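Local coordinates for protein aldehyde dehydrogenase (Listeria monocytogenes, PDB 3K9D) that probably oxidises aldehydes with NAD or NADP as electron acceptor, at residues D321-G333 with K342-T354. Residues are numbered along the deposited sequence; the frame is centred on the assembly and turned at random.
Sequences DARVLIAEETKVG and KLAPILAFYTAET
Glu329 CB sits over one face of the Tyr350 ring, toward its rim, in a CH-pi contact 4.1 Å from the centroid; the carboxylate plane is turned 49° from the ring. At the ring's edge Tyr350 OH donates to Lys331 O at 2.9 Å, tying the ring to the loop that leaves strand 324-328. Glu329 CG stands anti to its own backbone N (chi1 -177°), running alongside the ring; a bend at chi2 then turns the carboxylate back, and OE2 accepts from Thr330 N and Lys331 N, holding that loop together. Upstream, strands 324-328 and 346-352 pair in parallel, with five backbone bonds from Leu325 N–Pro345 O (3.0 Å) to Glu329 N–Phe349 O (2.9 Å). On one face Ile326 and Leu347 extend side by side, Ile326 CD1 4.0 Å from Leu347 CD1. Ile326 CG2 presses on Phe349 CB at 3.6 Å. Glu328 runs alongside Phe349, its CG near CD2, and its carboxylate reaches Lys264 in a salt bridge. Leu325, Ile346, Ala327 and Ala348 occupy the other face. In the seven-stranded parallel sheet, probably that of the catalytic domain as in the family, these neighbours are flanked by strands 276-278 and 256-260; helix 355-368 packs against Tyr350 and Val332.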
loop_
_atom_site.group_PDB
_atom_site.type_symbol
_atom_site.label_atom_id
_atom_site.label_comp_id
_atom_site.label_asym_id
_atom_site.label_seq_id
_atom_site.Cartn_x
_atom_site.Cartn_y
_atom_site.Cartn_z
ATOM N N ASP A 321 -3.302 -12.438 -44.533
ATOM C CA ASP A 321 -1.992 -12.245 -43.911
ATOM C C ASP A 321 -1.909 -10.981 -43.047
ATOM O O ASP A 321 -0.825 -10.607 -42.600
ATOM C CB ASP A 321 -0.898 -12.208 -44.980
ATOM C CG ASP A 321 -1.018 -11.011 -45.905
ATOM O OD1 ASP A 321 -2.116 -10.436 -46.021
ATOM O OD2 ASP A 321 -0.004 -10.642 -46.519
ATOM N N ALA A 322 -3.043 -10.313 -42.845
ATOM C CA ALA A 322 -3.061 -9.110 -42.003
ATOM C C ALA A 322 -2.818 -9.479 -40.537
ATOM O O ALA A 322 -3.503 -10.342 -39.986
ATOM C CB ALA A 322 -4.361 -8.349 -42.173
ATOM N N ARG A 323 -1.822 -8.822 -39.938
ATOM C CA ARG A 323 -1.358 -9.088 -38.578
ATOM C C ARG A 323 -2.048 -8.224 -37.527
ATOM O O ARG A 323 -2.233 -8.669 -36.392
ATOM C CB ARG A 323 0.149 -8.873 -38.477
ATOM C CG ARG A 323 0.997 -9.884 -39.268
ATOM C CD ARG A 323 2.472 -9.799 -38.869
ATOM N NE ARG A 323 2.676 -10.186 -37.471
ATOM C CZ ARG A 323 3.792 -9.976 -36.772
ATOM N NH1 ARG A 323 4.831 -9.369 -37.319
ATOM N NH2 ARG A 323 3.862 -10.362 -35.502
ATOM N N VAL A 324 -2.409 -7.001 -37.914
ATOM C CA VAL A 324 -3.134 -6.040 -37.059
ATOM C C VAL A 324 -3.998 -5.147 -37.949
ATOM O O VAL A 324 -3.687 -4.919 -39.131
ATOM C CB VAL A 324 -2.210 -5.078 -36.203
ATOM C CG1 VAL A 324 -1.489 -5.786 -35.040
ATOM C CG2 VAL A 324 -1.235 -4.308 -37.085
ATOM N N LEU A 325 -5.068 -4.621 -37.367
ATOM C CA LEU A 325 -5.908 -3.659 -38.032
ATOM C C LEU A 325 -5.613 -2.309 -37.432
ATOM O O LEU A 325 -5.608 -2.162 -36.210
ATOM C CB LEU A 325 -7.389 -4.033 -37.882
ATOM C CG LEU A 325 -7.778 -5.383 -38.506
ATOM C CD1 LEU A 325 -9.230 -5.729 -38.183
ATOM C CD2 LEU A 325 -7.530 -5.399 -40.024
ATOM N N ILE A 326 -5.325 -1.335 -38.298
ATOM C CA ILE A 326 -4.980 0.020 -37.875
ATOM C C ILE A 326 -5.951 1.073 -38.431
ATOM O O ILE A 326 -6.173 1.174 -39.646
ATOM C CB ILE A 326 -3.512 0.377 -38.234
ATOM C CG1 ILE A 326 -2.568 -0.764 -37.855
ATOM C CG2 ILE A 326 -3.066 1.680 -37.536
ATOM C CD1 ILE A 326 -1.071 -0.422 -37.943
ATOM N N ALA A 327 -6.528 1.846 -37.515
ATOM C CA ALA A 327 -7.454 2.910 -37.841
ATOM C C ALA A 327 -6.819 4.234 -37.483
ATOM O O ALA A 327 -6.400 4.435 -36.344
ATOM C CB ALA A 327 -8.740 2.735 -37.057
ATOM N N GLU A 328 -6.733 5.132 -38.455
ATOM C CA GLU A 328 -6.300 6.485 -38.169
ATOM C C GLU A 328 -7.340 7.161 -37.275
ATOM O O GLU A 328 -8.554 6.948 -37.434
ATOM C CB GLU A 328 -6.020 7.273 -39.453
ATOM C CG GLU A 328 -4.708 6.829 -40.141
ATOM C CD GLU A 328 -4.289 7.721 -41.287
ATOM O OE1 GLU A 328 -4.141 8.949 -41.092
ATOM O OE2 GLU A 328 -4.073 7.186 -42.387
ATOM N N GLU A 329 -6.852 7.922 -36.302
ATOM C CA GLU A 329 -7.712 8.584 -35.323
ATOM C C GLU A 329 -7.252 10.027 -35.099
ATOM O O GLU A 329 -6.067 10.339 -35.261
ATOM C CB GLU A 329 -7.694 7.786 -34.009
ATOM C CG GLU A 329 -8.616 8.324 -32.914
ATOM C CD GLU A 329 -10.061 8.361 -33.339
ATOM O OE1 GLU A 329 -10.660 7.280 -33.443
ATOM O OE2 GLU A 329 -10.599 9.466 -33.567
ATOM N N THR A 330 -8.188 10.902 -34.723
ATOM C CA THR A 330 -7.889 12.318 -34.428
ATOM C C THR A 330 -8.360 12.760 -33.021
ATOM O O THR A 330 -7.930 13.800 -32.502
ATOM C CB THR A 330 -8.546 13.268 -35.466
ATOM O OG1 THR A 330 -9.972 13.246 -35.309
ATOM C CG2 THR A 330 -8.206 12.882 -36.900
ATOM N N LYS A 331 -9.243 11.968 -32.424
ATOM C CA LYS A 331 -9.957 12.344 -31.202
ATOM C C LYS A 331 -9.626 11.420 -30.027
ATOM O O LYS A 331 -9.115 10.314 -30.208
ATOM C CB LYS A 331 -11.472 12.312 -31.452
ATOM C CG LYS A 331 -11.996 13.440 -32.321
ATOM C CD LYS A 331 -13.440 13.195 -32.766
ATOM C CE LYS A 331 -14.454 13.620 -31.707
ATOM N NZ LYS A 331 -15.866 13.507 -32.200
ATOM N N VAL A 332 -9.936 11.898 -28.823
ATOM C CA VAL A 332 -9.788 11.154 -27.574
ATOM C C VAL A 332 -11.121 11.269 -26.810
ATOM O O VAL A 332 -11.732 12.328 -26.798
ATOM C CB VAL A 332 -8.619 11.735 -26.717
ATOM C CG1 VAL A 332 -8.461 10.977 -25.433
ATOM C CG2 VAL A 332 -7.303 11.699 -27.480
ATOM N N GLY A 333 -11.586 10.193 -26.182
ATOM C CA GLY A 333 -12.830 10.287 -25.408
ATOM C C GLY A 333 -13.575 8.982 -25.237
ATOM O O GLY A 333 -13.333 8.030 -25.977
ATOM N N LYS A 342 -8.267 -1.855 -26.280
ATOM C CA LYS A 342 -8.766 -2.897 -27.158
ATOM C C LYS A 342 -7.806 -4.049 -26.975
ATOM O O LYS A 342 -6.663 -3.995 -27.433
ATOM C CB LYS A 342 -8.740 -2.444 -28.625
ATOM C CG LYS A 342 -9.340 -1.079 -28.881
ATOM C CD LYS A 342 -8.917 -0.475 -30.213
ATOM C CE LYS A 342 -7.454 -0.052 -30.268
ATOM N NZ LYS A 342 -7.016 1.074 -29.381
ATOM N N LEU A 343 -8.251 -5.076 -26.272
ATOM C CA LEU A 343 -7.381 -6.200 -25.952
ATOM C C LEU A 343 -7.422 -7.192 -27.102
ATOM O O LEU A 343 -7.921 -8.299 -26.959
ATOM C CB LEU A 343 -7.811 -6.858 -24.640
ATOM C CG LEU A 343 -7.491 -6.146 -23.326
ATOM C CD1 LEU A 343 -8.025 -6.961 -22.150
ATOM C CD2 LEU A 343 -5.987 -5.893 -23.167
ATOM N N ALA A 344 -6.869 -6.765 -28.235
ATOM C CA ALA A 344 -7.062 -7.395 -29.537
ATOM C C ALA A 344 -6.059 -6.767 -30.498
ATOM O O ALA A 344 -5.628 -5.630 -30.264
ATOM C CB ALA A 344 -8.498 -7.134 -30.031
ATOM N N PRO A 345 -5.701 -7.474 -31.602
ATOM C CA PRO A 345 -4.763 -6.933 -32.604
ATOM C C PRO A 345 -5.350 -5.749 -33.405
ATOM O O PRO A 345 -5.462 -5.785 -34.646
ATOM C CB PRO A 345 -4.465 -8.151 -33.502
ATOM C CG PRO A 345 -5.724 -8.977 -33.421
ATOM C CD PRO A 345 -6.163 -8.831 -31.971
ATOM N N ILE A 346 -5.742 -4.707 -32.673
ATOM C CA ILE A 346 -6.303 -3.493 -33.246
ATOM C C ILE A 346 -5.538 -2.289 -32.686
ATOM O O ILE A 346 -5.370 -2.168 -31.467
ATOM C CB ILE A 346 -7.830 -3.317 -32.916
ATOM C CG1 ILE A 346 -8.621 -4.580 -33.249
ATOM C CG2 ILE A 346 -8.410 -2.069 -33.651
ATOM C CD1 ILE A 346 -10.079 -4.573 -32.774
ATOM N N LEU A 347 -5.136 -1.384 -33.577
ATOM C CA LEU A 347 -4.459 -0.142 -33.204
ATOM C C LEU A 347 -5.148 1.116 -33.734
ATOM O O LEU A 347 -5.667 1.119 -34.846
ATOM C CB LEU A 347 -3.022 -0.147 -33.737
ATOM C CG LEU A 347 -2.024 -1.103 -33.103
ATOM C CD1 LEU A 347 -0.792 -1.199 -33.980
ATOM C CD2 LEU A 347 -1.662 -0.674 -31.660
ATOM N N ALA A 348 -5.161 2.173 -32.917
ATOM C CA ALA A 348 -5.308 3.545 -33.418
ATOM C C ALA A 348 -4.000 4.083 -33.972
ATOM O O ALA A 348 -2.923 3.643 -33.579
ATOM C CB ALA A 348 -5.830 4.478 -32.306
ATOM N N PHE A 349 -4.091 5.058 -34.874
ATOM C CA PHE A 349 -2.910 5.700 -35.459
ATOM C C PHE A 349 -3.085 7.228 -35.495
ATOM O O PHE A 349 -3.925 7.739 -36.231
ATOM C CB PHE A 349 -2.667 5.158 -36.870
ATOM C CG PHE A 349 -1.327 5.527 -37.452
ATOM C CD1 PHE A 349 -0.290 4.599 -37.479
ATOM C CD2 PHE A 349 -1.109 6.796 -38.010
ATOM C CE1 PHE A 349 0.932 4.927 -38.007
ATOM C CE2 PHE A 349 0.127 7.129 -38.540
ATOM C CZ PHE A 349 1.134 6.193 -38.556
ATOM N N TYR A 350 -2.283 7.945 -34.706
ATOM C CA TYR A 350 -2.374 9.413 -34.619
ATOM C C TYR A 350 -1.176 10.091 -35.267
ATOM O O TYR A 350 -0.049 9.583 -35.204
ATOM C CB TYR A 350 -2.404 9.883 -33.167
ATOM C CG TYR A 350 -3.600 9.491 -32.330
ATOM C CD1 TYR A 350 -4.718 10.328 -32.240
ATOM C CD2 TYR A 350 -3.594 8.312 -31.584
ATOM C CE1 TYR A 350 -5.805 9.993 -31.431
ATOM C CE2 TYR A 350 -4.695 7.948 -30.798
ATOM C CZ TYR A 350 -5.788 8.799 -30.716
ATOM O OH TYR A 350 -6.863 8.460 -29.929
ATOM N N THR A 351 -1.418 11.263 -35.838
ATOM C CA THR A 351 -0.362 12.110 -36.388
ATOM C C THR A 351 -0.295 13.448 -35.638
ATOM O O THR A 351 -1.292 14.163 -35.510
ATOM C CB THR A 351 -0.554 12.343 -37.895
ATOM O OG1 THR A 351 -0.767 11.079 -38.549
ATOM C CG2 THR A 351 0.674 13.040 -38.506
ATOM N N ALA A 352 0.890 13.737 -35.115
ATOM C CA ALA A 352 1.222 14.986 -34.424
ATOM C C ALA A 352 2.303 15.695 -35.238
ATOM O O ALA A 352 2.892 15.076 -36.126
ATOM C CB ALA A 352 1.727 14.670 -33.031
ATOM N N GLU A 353 2.570 16.975 -34.957
ATOM C CA GLU A 353 3.567 17.718 -35.732
ATOM C C GLU A 353 4.952 17.623 -35.102
ATOM O O GLU A 353 5.946 17.476 -35.808
ATOM C CB GLU A 353 3.189 19.195 -35.952
ATOM C CG GLU A 353 1.773 19.485 -36.455
ATOM C CD GLU A 353 1.339 18.603 -37.608
ATOM O OE1 GLU A 353 2.072 18.528 -38.619
ATOM O OE2 GLU A 353 0.250 17.992 -37.497
ATOM N N THR A 354 5.000 17.704 -33.771
ATOM C CA THR A 354 6.246 17.752 -33.002
ATOM C C THR A 354 6.237 16.683 -31.900
ATOM O O THR A 354 5.209 16.064 -31.640
ATOM C CB THR A 354 6.425 19.146 -32.334
ATOM O OG1 THR A 354 5.319 19.382 -31.446
ATOM C CG2 THR A 354 6.478 20.277 -33.391
#